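Side-chain contacts in Cow rumen GH26 endo-mannanase (PDB 6UEH), which probably hydrolyses internal beta-1,4-mannosidic bonds of mannans such as galactomannan, with a GH26 catalytic barrel joined to a CBM6-type accessory domain: residues Y61-K66 with I80-I85; F51-K56 with I128-A133; T134-S139 with T413-V418. All blocks are in the same frame, centred on the assembly; numbering follows the deposited sequence.

Interaction 1: Y61-K66 with I80-I85; sequences YQFTAK and ISVNGI
F63 and I80 meet obliquely across the interior of the CBM6-type domain, with one methyl of the isoleucine lodged at the root of the phenylalanine side chain. I80 CD1 lies 3.8 Å from F63 CB and 3.9 Å from F63 CG, so it touches the start of the ring rather than its far end. It gets there because the isoleucine chain is fully extended: CG1 is anti to the backbone N (chi1 -172°) and CD1 continues that line (chi2 171°). The far end of the ring has another neighbour, V82, whose CG2 stands 4.3 Å from F63 CZ, a looser touch. I80 and V82 thus meet opposite ends of the same aromatic side chain, while S81 between them takes no part, as expected where alternate residues of a strand face the same way.

The backbones stay well apart, with 9.0 Å between F63 CA and I80 CA, and no hydrogen bond joins the segments. That spacing fits strands of two different sheets packed face to face, here 59-69 and 76-82 of the beta sandwich. V114, L107 and V130 also pack on F63, and Y87 and Y89 on I80. At V82 the chain enters a type II' turn that ends at I85, closed by V82 N to I85 O (2.9 Å) and I85 N to V82 O (3.0 Å); this two-residue hairpin leads into strand 85-94.

All three touching residues are buried and none brings a polar side-chain group, so the contact rests on dispersion and the exclusion of water, consistent with non-directional packing between the two sheets.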
ATOM      1  N   TYR A  61     -12.155  17.271  -2.354  1.00 16.86           N
ATOM      2  CA  TYR A  61     -13.152  17.870  -1.476  1.00 16.70           C
ATOM      3  C   TYR A  61     -13.592  16.916  -0.368  1.00 17.55           C
ATOM      4  O   TYR A  61     -13.717  15.710  -0.582  1.00 18.27           O
ATOM      5  CB  TYR A  61     -14.357  18.333  -2.300  1.00 14.91           C
ATOM      6  CG  TYR A  61     -14.050  19.540  -3.155  1.00 14.59           C
ATOM      7  CD1 TYR A  61     -13.472  19.400  -4.412  1.00 15.18           C
ATOM      8  CD2 TYR A  61     -14.317  20.822  -2.696  1.00 14.52           C
ATOM      9  CE1 TYR A  61     -13.178  20.503  -5.190  1.00 16.48           C
ATOM     10  CE2 TYR A  61     -14.026  21.932  -3.466  1.00 18.30           C
ATOM     11  CZ  TYR A  61     -13.457  21.769  -4.712  1.00 18.18           C
ATOM     12  OH  TYR A  61     -13.167  22.872  -5.479  1.00 18.81           O
ATOM     13  N   GLN A  62     -13.810  17.472   0.820  1.00 16.72           N
ATOM     14  CA  GLN A  62     -14.219  16.698   1.983  1.00 17.03           C
ATOM     15  C   GLN A  62     -15.739  16.581   2.064  1.00 17.68           C
ATOM     16  O   GLN A  62     -16.457  17.579   1.968  1.00 17.24           O
ATOM     17  CB  GLN A  62     -13.671  17.338   3.261  1.00 18.79           C
ATOM     18  CG  GLN A  62     -14.207  16.730   4.548  1.00 20.16           C
ATOM     19  CD  GLN A  62     -13.733  15.309   4.763  1.00 20.63           C
ATOM     20  OE1 GLN A  62     -12.550  15.008   4.611  1.00 22.43           O
ATOM     21  NE2 GLN A  62     -14.659  14.423   5.117  1.00 19.25           N
ATOM     22  N   PHE A  63     -16.223  15.357   2.242  1.00 16.15           N
ATOM     23  CA  PHE A  63     -17.657  15.106   2.314  1.00 16.22           C
ATOM     24  C   PHE A  63     -18.069  14.651   3.709  1.00 17.03           C
ATOM     25  O   PHE A  63     -17.549  13.667   4.235  1.00 17.10           O
ATOM     26  CB  PHE A  63     -18.068  14.070   1.267  1.00 15.05           C
ATOM     27  CG  PHE A  63     -17.873  14.540  -0.144  1.00 16.60           C
ATOM     28  CD1 PHE A  63     -16.629  14.454  -0.752  1.00 17.55           C
ATOM     29  CD2 PHE A  63     -18.926  15.084  -0.858  1.00 17.08           C
ATOM     30  CE1 PHE A  63     -16.443  14.897  -2.046  1.00 18.07           C
ATOM     31  CE2 PHE A  63     -18.747  15.528  -2.152  1.00 17.55           C
ATOM     32  CZ  PHE A  63     -17.504  15.433  -2.748  1.00 18.01           C
ATOM     33  N   THR A  64     -19.002  15.384   4.301  1.00 17.30           N
ATOM     34  CA  THR A  64     -19.502  15.076   5.632  1.00 19.91           C
ATOM     35  C   THR A  64     -21.023  15.195   5.625  1.00 19.90           C
ATOM     36  O   THR A  64     -21.587  15.966   4.848  1.00 18.89           O
ATOM     37  CB  THR A  64     -18.898  16.019   6.692  1.00 23.04           C
ATOM     38  OG1 THR A  64     -17.485  16.132   6.480  1.00 25.10           O
ATOM     39  CG2 THR A  64     -19.153  15.500   8.103  1.00 25.20           C
ATOM     40  N   ALA A  65     -21.690  14.424   6.474  1.00 19.50           N
ATOM     41  CA  ALA A  65     -23.139  14.508   6.565  1.00 17.09           C
ATOM     42  C   ALA A  65     -23.617  14.238   7.983  1.00 17.39           C
ATOM     43  O   ALA A  65     -23.007  13.458   8.719  1.00 17.10           O
ATOM     44  CB  ALA A  65     -23.790  13.536   5.590  1.00 15.23           C
ATOM     45  N   LYS A  66     -24.698  14.907   8.364  1.00 17.50           N
ATOM     46  CA  LYS A  66     -25.366  14.636   9.628  1.00 19.02           C
ATOM     47  C   LYS A  66     -26.342  13.494   9.397  1.00 16.30           C
ATOM     48  O   LYS A  66     -27.367  13.667   8.731  1.00 15.55           O
ATOM     49  CB  LYS A  66     -26.091  15.876  10.147  1.00 23.10           C
ATOM     50  CG  LYS A  66     -26.608  15.735  11.568  1.00 26.26           C
ATOM     51  CD  LYS A  66     -25.515  16.027  12.576  1.00 28.91           C
ATOM     52  CE  LYS A  66     -25.083  17.484  12.498  1.00 31.69           C
ATOM     53  NZ  LYS A  66     -24.006  17.796  13.478  1.00 33.57           N
ATOM     54  N   ILE A  80     -21.366   6.615  -1.100  1.00 16.27           N
ATOM     55  CA  ILE A  80     -21.352   7.958  -1.661  1.00 16.95           C
ATOM     56  C   ILE A  80     -20.733   7.869  -3.050  1.00 18.00           C
ATOM     57  O   ILE A  80     -19.830   7.066  -3.291  1.00 18.12           O
ATOM     58  CB  ILE A  80     -20.586   8.968  -0.768  1.00 15.01           C
ATOM     59  CG1 ILE A  80     -20.772  10.397  -1.296  1.00 14.68           C
ATOM     60  CG2 ILE A  80     -19.110   8.592  -0.643  1.00 14.81           C
ATOM     61  CD1 ILE A  80     -20.248  11.471  -0.365  1.00 13.86           C
ATOM     62  N   SER A  81     -21.245   8.672  -3.972  1.00 17.05           N
ATOM     63  CA  SER A  81     -20.844   8.566  -5.361  1.00 17.84           C
ATOM     64  C   SER A  81     -20.620   9.936  -5.979  1.00 17.82           C
ATOM     65  O   SER A  81     -21.432  10.845  -5.807  1.00 16.50           O
ATOM     66  CB  SER A  81     -21.899   7.791  -6.154  1.00 19.63           C
ATOM     67  OG  SER A  81     -21.547   7.686  -7.520  1.00 23.58           O
ATOM     68  N   VAL A  82     -19.505  10.083  -6.684  1.00 18.36           N
ATOM     69  CA  VAL A  82     -19.239  11.297  -7.438  1.00 17.38           C
ATOM     70  C   VAL A  82     -19.285  10.962  -8.918  1.00 18.35           C
ATOM     71  O   VAL A  82     -18.400  10.276  -9.439  1.00 17.94           O
ATOM     72  CB  VAL A  82     -17.883  11.919  -7.080  1.00 17.38           C
ATOM     73  CG1 VAL A  82     -17.626  13.147  -7.939  1.00 18.02           C
ATOM     74  CG2 VAL A  82     -17.845  12.280  -5.602  1.00 15.93           C
ATOM     75  N   ASN A  83     -20.326  11.456  -9.581  1.00 19.40           N
ATOM     76  CA  ASN A  83     -20.635  11.089 -10.953  1.00 21.36           C
ATOM     77  C   ASN A  83     -20.713   9.571 -11.084  1.00 23.17           C
ATOM     78  O   ASN A  83     -21.620   8.951 -10.530  1.00 26.16           O
ATOM     79  CB  ASN A  83     -19.612  11.695 -11.920  1.00 21.86           C
ATOM     80  CG  ASN A  83     -19.772  13.205 -12.057  1.00 23.42           C
ATOM     81  OD1 ASN A  83     -20.891  13.718 -12.104  1.00 23.13           O
ATOM     82  ND2 ASN A  83     -18.654  13.921 -12.110  1.00 24.42           N
ATOM     83  N   GLY A  84     -19.760   8.967 -11.786  1.00 22.85           N
ATOM     84  CA  GLY A  84     -19.808   7.532 -12.021  1.00 24.16           C
ATOM     85  C   GLY A  84     -19.030   6.672 -11.038  1.00 23.53           C
ATOM     86  O   GLY A  84     -19.061   5.443 -11.125  1.00 25.81           O
ATOM     87  N   ILE A  85     -18.338   7.309 -10.098  1.00 21.03           N
ATOM     88  CA  ILE A  85     -17.442   6.594  -9.191  1.00 20.48           C
ATOM     89  C   ILE A  85     -18.061   6.412  -7.807  1.00 20.17           C
ATOM     90  O   ILE A  85     -18.575   7.366  -7.226  1.00 19.31           O
ATOM     91  CB  ILE A  85     -16.094   7.330  -9.055  1.00 20.24           C
ATOM     92  CG1 ILE A  85     -15.502   7.605 -10.441  1.00 22.30           C
ATOM     93  CG2 ILE A  85     -15.121   6.528  -8.203  1.00 19.21           C
ATOM     94  CD1 ILE A  85     -14.210   8.393 -10.412  1.00 23.67           C
TER

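Interaction 2: F51-K56 with I128-A133; sequences FNVTVK and ITVEEA
The phenyl ring of F51 overlaps two branched side chains of the facing strand, I128 and V130. On one side its CE1 sits 3.8 Å from I128 CG2 and 4.0 Å from I128 CD1, so both methyls of the isoleucine reach the same ring carbon. V130 comes differently: its CG2 lies in the ring plane, at the edge, 3.8 Å from F51 CZ. The ring is put there by an uncommon first torsion, with CG between the backbone N and the carbonyl carbon (chi1 65°). V53 adds a lighter touch, its CG2 4.4 Å from V130 CG2.

The segments 51-55 and 128-132 run in nearly the same direction, 12° apart, and their axes approach to 10.3 Å, the separation of face-to-face sheets in the CBM6-type beta sandwich. The I128 side chain is about 9 Å from the bound calcium ion. On the side of strand 51-55 turned from the facing sheet, exposed N52 donates a straight bond from ND2 to T54 OG1 (2.9 Å). Y10 and I12 also pack on F51.

An alanine in place of F51 would remove every ring contact and is likely to open a gap between the sheets, leaving I128 CG2 and V130 CG2 without the ring they pack on.

The contact is wholly apolar and buried, which implies that close fit and hydrophobic burial hold the sheets here.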
ATOM      1  N   PHE A  51     -27.279  15.740  -5.328  1.00 14.66           N
ATOM      2  CA  PHE A  51     -27.180  17.179  -5.532  1.00 16.24           C
ATOM      3  C   PHE A  51     -25.958  17.471  -6.390  1.00 16.15           C
ATOM      4  O   PHE A  51     -25.091  16.612  -6.562  1.00 14.83           O
ATOM      5  CB  PHE A  51     -27.095  17.924  -4.196  1.00 16.80           C
ATOM      6  CG  PHE A  51     -25.855  17.618  -3.401  1.00 17.06           C
ATOM      7  CD1 PHE A  51     -25.748  16.437  -2.681  1.00 16.23           C
ATOM      8  CD2 PHE A  51     -24.806  18.524  -3.351  1.00 17.99           C
ATOM      9  CE1 PHE A  51     -24.612  16.159  -1.939  1.00 16.62           C
ATOM     10  CE2 PHE A  51     -23.668  18.250  -2.612  1.00 17.93           C
ATOM     11  CZ  PHE A  51     -23.569  17.067  -1.907  1.00 16.35           C
ATOM     12  N   ASN A  52     -25.892  18.683  -6.928  1.00 18.07           N
ATOM     13  CA  ASN A  52     -24.789  19.062  -7.798  1.00 17.36           C
ATOM     14  C   ASN A  52     -23.776  19.983  -7.133  1.00 16.53           C
ATOM     15  O   ASN A  52     -24.133  20.861  -6.344  1.00 15.52           O
ATOM     16  CB  ASN A  52     -25.325  19.732  -9.063  1.00 21.12           C
ATOM     17  CG  ASN A  52     -24.224  20.350  -9.902  1.00 24.64           C
ATOM     18  OD1 ASN A  52     -23.495  19.649 -10.605  1.00 24.90           O
ATOM     19  ND2 ASN A  52     -24.094  21.672  -9.828  1.00 25.95           N
ATOM     20  N   VAL A  53     -22.506  19.761  -7.454  1.00 16.39           N
ATOM     21  CA  VAL A  53     -21.438  20.690  -7.117  1.00 16.75           C
ATOM     22  C   VAL A  53     -20.669  21.025  -8.387  1.00 17.40           C
ATOM     23  O   VAL A  53     -20.240  20.129  -9.114  1.00 18.28           O
ATOM     24  CB  VAL A  53     -20.469  20.115  -6.067  1.00 16.26           C
ATOM     25  CG1 VAL A  53     -19.380  21.130  -5.747  1.00 17.38           C
ATOM     26  CG2 VAL A  53     -21.218  19.726  -4.807  1.00 15.79           C
ATOM     27  N   THR A  54     -20.506  22.315  -8.660  1.00 18.00           N
ATOM     28  CA  THR A  54     -19.776  22.757  -9.842  1.00 18.28           C
ATOM     29  C   THR A  54     -18.474  23.442  -9.441  1.00 19.18           C
ATOM     30  O   THR A  54     -18.475  24.338  -8.594  1.00 20.87           O
ATOM     31  CB  THR A  54     -20.625  23.713 -10.702  1.00 18.74           C
ATOM     32  OG1 THR A  54     -21.834  23.055 -11.093  1.00 19.08           O
ATOM     33  CG2 THR A  54     -19.863  24.136 -11.950  1.00 20.00           C
ATOM     34  N   VAL A  55     -17.366  23.010 -10.040  1.00 17.44           N
ATOM     35  CA  VAL A  55     -16.055  23.576  -9.726  1.00 18.58           C
ATOM     36  C   VAL A  55     -15.326  24.032 -10.990  1.00 19.38           C
ATOM     37  O   VAL A  55     -15.582  23.522 -12.082  1.00 19.63           O
ATOM     38  CB  VAL A  55     -15.163  22.564  -8.965  1.00 16.07           C
ATOM     39  CG1 VAL A  55     -15.816  22.157  -7.656  1.00 14.73           C
ATOM     40  CG2 VAL A  55     -14.883  21.341  -9.824  1.00 16.52           C
ATOM     41  N   LYS A  56     -14.419  24.994 -10.835  1.00 17.51           N
ATOM     42  CA  LYS A  56     -13.665  25.531 -11.966  1.00 21.41           C
ATOM     43  C   LYS A  56     -12.563  24.581 -12.427  1.00 21.22           C
ATOM     44  O   LYS A  56     -12.250  24.507 -13.618  1.00 20.75           O
ATOM     45  CB  LYS A  56     -13.046  26.888 -11.613  1.00 24.04           C
ATOM     46  CG  LYS A  56     -14.049  27.988 -11.302  1.00 26.73           C
ATOM     47  CD  LYS A  56     -13.384  29.364 -11.359  1.00 29.34           C
ATOM     48  CE  LYS A  56     -14.335  30.467 -10.916  1.00 30.78           C
ATOM     49  NZ  LYS A  56     -13.757  31.824 -11.139  1.00 30.46           N
ATOM     50  N   ILE A 128     -25.991  17.673   4.397  1.00 15.57           N
ATOM     51  CA  ILE A 128     -24.768  17.216   3.748  1.00 15.25           C
ATOM     52  C   ILE A 128     -23.843  18.415   3.557  1.00 18.22           C
ATOM     53  O   ILE A 128     -24.292  19.493   3.171  1.00 17.74           O
ATOM     54  CB  ILE A 128     -25.060  16.546   2.392  1.00 18.64           C
ATOM     55  CG1 ILE A 128     -26.063  15.402   2.570  1.00 14.74           C
ATOM     56  CG2 ILE A 128     -23.772  16.048   1.750  1.00 14.56           C
ATOM     57  CD1 ILE A 128     -26.727  14.961   1.279  1.00 19.38           C
ATOM     58  N   THR A 129     -22.557  18.230   3.841  1.00 15.39           N
ATOM     59  CA  THR A 129     -21.599  19.328   3.767  1.00 17.57           C
ATOM     60  C   THR A 129     -20.403  18.983   2.885  1.00 18.37           C
ATOM     61  O   THR A 129     -19.792  17.924   3.034  1.00 19.59           O
ATOM     62  CB  THR A 129     -21.097  19.725   5.173  1.00 18.02           C
ATOM     63  OG1 THR A 129     -22.191  20.249   5.937  1.00 19.46           O
ATOM     64  CG2 THR A 129     -20.009  20.780   5.087  1.00 19.47           C
ATOM     65  N   VAL A 130     -20.081  19.884   1.961  1.00 17.56           N
ATOM     66  CA  VAL A 130     -18.908  19.733   1.109  1.00 15.12           C
ATOM     67  C   VAL A 130     -17.923  20.870   1.364  1.00 17.00           C
ATOM     68  O   VAL A 130     -18.273  22.045   1.254  1.00 17.32           O
ATOM     69  CB  VAL A 130     -19.287  19.709  -0.385  1.00 18.69           C
ATOM     70  CG1 VAL A 130     -18.056  19.468  -1.244  1.00 14.69           C
ATOM     71  CG2 VAL A 130     -20.340  18.644  -0.651  1.00 17.66           C
ATOM     72  N   GLU A 131     -16.691  20.511   1.709  1.00 17.05           N
ATOM     73  CA  GLU A 131     -15.640  21.487   1.978  1.00 17.98           C
ATOM     74  C   GLU A 131     -14.415  21.210   1.121  1.00 16.91           C
ATOM     75  O   GLU A 131     -14.221  20.087   0.661  1.00 15.20           O
ATOM     76  CB  GLU A 131     -15.246  21.458   3.454  1.00 20.12           C
ATOM     77  CG  GLU A 131     -16.370  21.803   4.410  1.00 24.36           C
ATOM     78  CD  GLU A 131     -16.075  21.363   5.827  1.00 27.82           C
ATOM     79  OE1 GLU A 131     -15.948  22.235   6.712  1.00 30.05           O
ATOM     80  OE2 GLU A 131     -15.974  20.140   6.057  1.00 28.28           O
ATOM     81  N   GLU A 132     -13.588  22.230   0.909  1.00 15.88           N
ATOM     82  CA  GLU A 132     -12.288  22.007   0.293  1.00 20.76           C
ATOM     83  C   GLU A 132     -11.487  21.072   1.195  1.00 19.72           C
ATOM     84  O   GLU A 132     -11.482  21.235   2.414  1.00 19.48           O
ATOM     85  CB  GLU A 132     -11.553  23.330   0.067  1.00 21.36           C
ATOM     86  CG  GLU A 132     -12.213  24.205  -0.988  1.00 22.89           C
ATOM     87  CD  GLU A 132     -11.562  25.566  -1.122  1.00 25.30           C
ATOM     88  OE1 GLU A 132     -10.793  25.953  -0.218  1.00 26.38           O
ATOM     89  OE2 GLU A 132     -11.821  26.252  -2.132  1.00 26.13           O
ATOM     90  N   ALA A 133     -10.839  20.080   0.595  1.00 18.03           N
ATOM     91  CA  ALA A 133     -10.160  19.046   1.366  1.00 19.31           C
ATOM     92  C   ALA A 133      -8.991  19.604   2.162  1.00 20.65           C
ATOM     93  O   ALA A 133      -8.324  20.544   1.734  1.00 20.95           O
ATOM     94  CB  ALA A 133      -9.681  17.925   0.453  1.00 20.13           C
TER

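Interaction 3: T134-S139 with T413-V418; sequences TFPDFS and TLLNFV
Within 413-418, the CD1 methyl of L415 meets both F138 and P136, one tightly and the other loosely. The tight partner is F138: its CE1 lies 3.7 Å from L415 CD1, with the methyl at the ring edge and near its plane. The two side chains cross at about a right angle. The first torsion of L415 (chi1 -177°, CG anti to the backbone N) directs CG toward 134-139, and an off-staggered chi2 of 143° sets where CD1 lies.

The looser partner is P136, whose CG stays 4.2 Å from the same methyl. P136 is partly exposed, in contrast to the buried F138 and L415. Beyond the contact lie the solvent-exposed D137 and S139, where S139 OG hydrogen-bonds to the syn lone pair of D137 OD1. P136 O sits 3.5 Å above one face of the F138 ring, toward its rim, and Y165 meets that ring edge-to-face.

The segment 134-139 follows the last strand of the CBM6-type domain, 123-132, and lies against helix 408-417 of the GH26 barrel, which also touches it through F411 and Y412. F135 stacks on H442, so the leucine methyl is one of several apolar or aromatic contacts here. Only 93 Å² is buried between the two segments. With no hydrogen bond or salt bridge across it, this is a small apolar contact whose looser side is P136, and its packing is non-directional.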
ATOM      1  N   THR A 134      -8.765  19.025   3.334  1.00 21.84           N
ATOM      2  CA  THR A 134      -7.570  19.306   4.115  1.00 24.34           C
ATOM      3  C   THR A 134      -6.797  18.002   4.255  1.00 23.98           C
ATOM      4  O   THR A 134      -7.376  16.958   4.552  1.00 23.45           O
ATOM      5  CB  THR A 134      -7.903  19.886   5.500  1.00 27.10           C
ATOM      6  OG1 THR A 134      -8.632  18.920   6.264  1.00 30.11           O
ATOM      7  CG2 THR A 134      -8.743  21.146   5.361  1.00 26.59           C
ATOM      8  N   PHE A 135      -5.492  18.059   4.030  1.00 24.52           N
ATOM      9  CA  PHE A 135      -4.696  16.842   3.957  1.00 27.20           C
ATOM     10  C   PHE A 135      -3.809  16.673   5.185  1.00 29.02           C
ATOM     11  O   PHE A 135      -3.481  17.653   5.854  1.00 28.33           O
ATOM     12  CB  PHE A 135      -3.856  16.852   2.676  1.00 27.75           C
ATOM     13  CG  PHE A 135      -4.664  17.097   1.434  1.00 28.65           C
ATOM     14  CD1 PHE A 135      -5.366  16.065   0.836  1.00 29.06           C
ATOM     15  CD2 PHE A 135      -4.735  18.363   0.877  1.00 30.24           C
ATOM     16  CE1 PHE A 135      -6.120  16.287  -0.303  1.00 29.17           C
ATOM     17  CE2 PHE A 135      -5.487  18.594  -0.260  1.00 30.69           C
ATOM     18  CZ  PHE A 135      -6.179  17.551  -0.852  1.00 29.70           C
ATOM     19  N   PRO A 136      -3.440  15.419   5.499  1.00 30.96           N
ATOM     20  CA  PRO A 136      -2.516  15.142   6.601  1.00 31.41           C
ATOM     21  C   PRO A 136      -1.195  15.883   6.440  1.00 32.52           C
ATOM     22  O   PRO A 136      -0.718  16.048   5.317  1.00 31.80           O
ATOM     23  CB  PRO A 136      -2.305  13.629   6.508  1.00 30.21           C
ATOM     24  CG  PRO A 136      -3.545  13.118   5.868  1.00 30.09           C
ATOM     25  CD  PRO A 136      -3.952  14.179   4.887  1.00 30.73           C
ATOM     26  N   ASP A 137      -0.624  16.338   7.548  1.00 34.90           N
ATOM     27  CA  ASP A 137       0.694  16.957   7.519  1.00 37.28           C
ATOM     28  C   ASP A 137       1.753  15.863   7.416  1.00 36.15           C
ATOM     29  O   ASP A 137       2.175  15.298   8.426  1.00 36.61           O
ATOM     30  CB  ASP A 137       0.923  17.818   8.764  1.00 40.19           C
ATOM     31  CG  ASP A 137       2.105  18.763   8.615  1.00 42.78           C
ATOM     32  OD1 ASP A 137       3.006  18.482   7.797  1.00 43.41           O
ATOM     33  OD2 ASP A 137       2.133  19.794   9.320  1.00 44.09           O
ATOM     34  N   PHE A 138       2.172  15.569   6.188  1.00 34.51           N
ATOM     35  CA  PHE A 138       3.136  14.502   5.942  1.00 33.26           C
ATOM     36  C   PHE A 138       4.525  14.860   6.460  1.00 34.86           C
ATOM     37  O   PHE A 138       5.310  13.979   6.812  1.00 34.88           O
ATOM     38  CB  PHE A 138       3.209  14.180   4.446  1.00 30.64           C
ATOM     39  CG  PHE A 138       1.903  13.725   3.858  1.00 29.34           C
ATOM     40  CD1 PHE A 138       1.341  12.517   4.238  1.00 28.46           C
ATOM     41  CD2 PHE A 138       1.242  14.498   2.918  1.00 28.98           C
ATOM     42  CE1 PHE A 138       0.142  12.093   3.696  1.00 27.68           C
ATOM     43  CE2 PHE A 138       0.043  14.079   2.370  1.00 28.12           C
ATOM     44  CZ  PHE A 138      -0.508  12.874   2.760  1.00 27.33           C
ATOM     45  N   SER A 139       4.823  16.154   6.510  1.00 36.42           N
ATOM     46  CA  SER A 139       6.136  16.616   6.947  1.00 37.14           C
ATOM     47  C   SER A 139       6.326  16.439   8.449  1.00 36.87           C
ATOM     48  O   SER A 139       7.453  16.440   8.942  1.00 37.32           O
ATOM     49  CB  SER A 139       6.340  18.085   6.569  1.00 38.17           C
ATOM     50  OG  SER A 139       5.461  18.923   7.301  1.00 38.81           O
ATOM     51  N   THR A 413      -6.657   4.627   3.274  1.00 18.99           N
ATOM     52  CA  THR A 413      -7.060   3.510   4.124  1.00 19.75           C
ATOM     53  C   THR A 413      -5.845   2.994   4.898  1.00 19.16           C
ATOM     54  O   THR A 413      -5.906   2.792   6.115  1.00 18.74           O
ATOM     55  CB  THR A 413      -7.685   2.363   3.306  1.00 20.73           C
ATOM     56  OG1 THR A 413      -8.907   2.812   2.712  1.00 21.84           O
ATOM     57  CG2 THR A 413      -7.976   1.158   4.195  1.00 20.47           C
ATOM     58  N   LEU A 414      -4.742   2.796   4.184  1.00 17.66           N
ATOM     59  CA  LEU A 414      -3.491   2.368   4.801  1.00 17.50           C
ATOM     60  C   LEU A 414      -2.957   3.426   5.762  1.00 18.30           C
ATOM     61  O   LEU A 414      -2.409   3.096   6.811  1.00 18.65           O
ATOM     62  CB  LEU A 414      -2.446   2.051   3.727  1.00 16.86           C
ATOM     63  CG  LEU A 414      -2.744   0.838   2.845  1.00 17.13           C
ATOM     64  CD1 LEU A 414      -1.699   0.681   1.753  1.00 16.44           C
ATOM     65  CD2 LEU A 414      -2.823  -0.419   3.691  1.00 15.79           C
ATOM     66  N   LEU A 415      -3.120   4.697   5.404  1.00 18.08           N
ATOM     67  CA  LEU A 415      -2.643   5.793   6.245  1.00 19.03           C
ATOM     68  C   LEU A 415      -3.355   5.796   7.587  1.00 19.72           C
ATOM     69  O   LEU A 415      -2.730   5.931   8.638  1.00 19.55           O
ATOM     70  CB  LEU A 415      -2.830   7.139   5.536  1.00 19.88           C
ATOM     71  CG  LEU A 415      -2.325   8.396   6.254  1.00 20.56           C
ATOM     72  CD1 LEU A 415      -1.752   9.380   5.252  1.00 20.55           C
ATOM     73  CD2 LEU A 415      -3.440   9.055   7.059  1.00 21.20           C
ATOM     74  N   ASN A 416      -4.670   5.645   7.546  1.00 21.65           N
ATOM     75  CA  ASN A 416      -5.446   5.630   8.771  1.00 24.39           C
ATOM     76  C   ASN A 416      -5.217   4.356   9.578  1.00 22.99           C
ATOM     77  O   ASN A 416      -5.350   4.370  10.800  1.00 23.57           O
ATOM     78  CB  ASN A 416      -6.927   5.823   8.454  1.00 26.84           C
ATOM     79  CG  ASN A 416      -7.243   7.247   8.039  1.00 28.65           C
ATOM     80  OD1 ASN A 416      -7.299   8.147   8.876  1.00 31.25           O
ATOM     81  ND2 ASN A 416      -7.439   7.461   6.743  1.00 27.36           N
ATOM     82  N   PHE A 417      -4.857   3.268   8.898  1.00 21.28           N
ATOM     83  CA  PHE A 417      -4.475   2.031   9.581  1.00 20.97           C
ATOM     84  C   PHE A 417      -3.354   2.294  10.583  1.00 21.13           C
ATOM     85  O   PHE A 417      -3.429   1.879  11.738  1.00 21.45           O
ATOM     86  CB  PHE A 417      -4.023   0.962   8.581  1.00 20.58           C
ATOM     87  CG  PHE A 417      -5.136   0.094   8.058  1.00 21.74           C
ATOM     88  CD1 PHE A 417      -6.406   0.152   8.607  1.00 22.72           C
ATOM     89  CD2 PHE A 417      -4.901  -0.795   7.019  1.00 21.49           C
ATOM     90  CE1 PHE A 417      -7.423  -0.653   8.123  1.00 23.47           C
ATOM     91  CE2 PHE A 417      -5.911  -1.602   6.533  1.00 22.02           C
ATOM     92  CZ  PHE A 417      -7.174  -1.531   7.085  1.00 23.54           C
ATOM     93  N   VAL A 418      -2.316   2.989  10.132  1.00 20.33           N
ATOM     94  CA  VAL A 418      -1.169   3.281  10.984  1.00 20.50           C
ATOM     95  C   VAL A 418      -1.258   4.670  11.609  1.00 20.98           C
ATOM     96  O   VAL A 418      -0.302   5.132  12.231  1.00 21.70           O
ATOM     97  CB  VAL A 418       0.151   3.169  10.201  1.00 20.92           C
ATOM     98  CG1 VAL A 418       0.354   1.741   9.712  1.00 20.49           C
ATOM     99  CG2 VAL A 418       0.165   4.148   9.036  1.00 20.99           C
TER

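In the fold
Interactions 1 and 2 belong to one beta sandwich, their centres 9 Å apart. Each spans its two sheets: strands 59-69 and 123-132 are antiparallel neighbours in one, while 76-82 and 49-55 belong to the other. They touch directly, through Q62 N to E131 O and T64 O to T129 N, both probable hydrogen bonds of 2.7 Å. Along the chain, interaction 1 falls between the two halves of interaction 2. Interaction 3, centred about 19 Å and 22 Å from them, starts directly after A133, but its second segment lies some 270 residues later, on helix 408-417 in the GH26 range. It thus brings the chain leaving the sandwich onto the catalytic barrel.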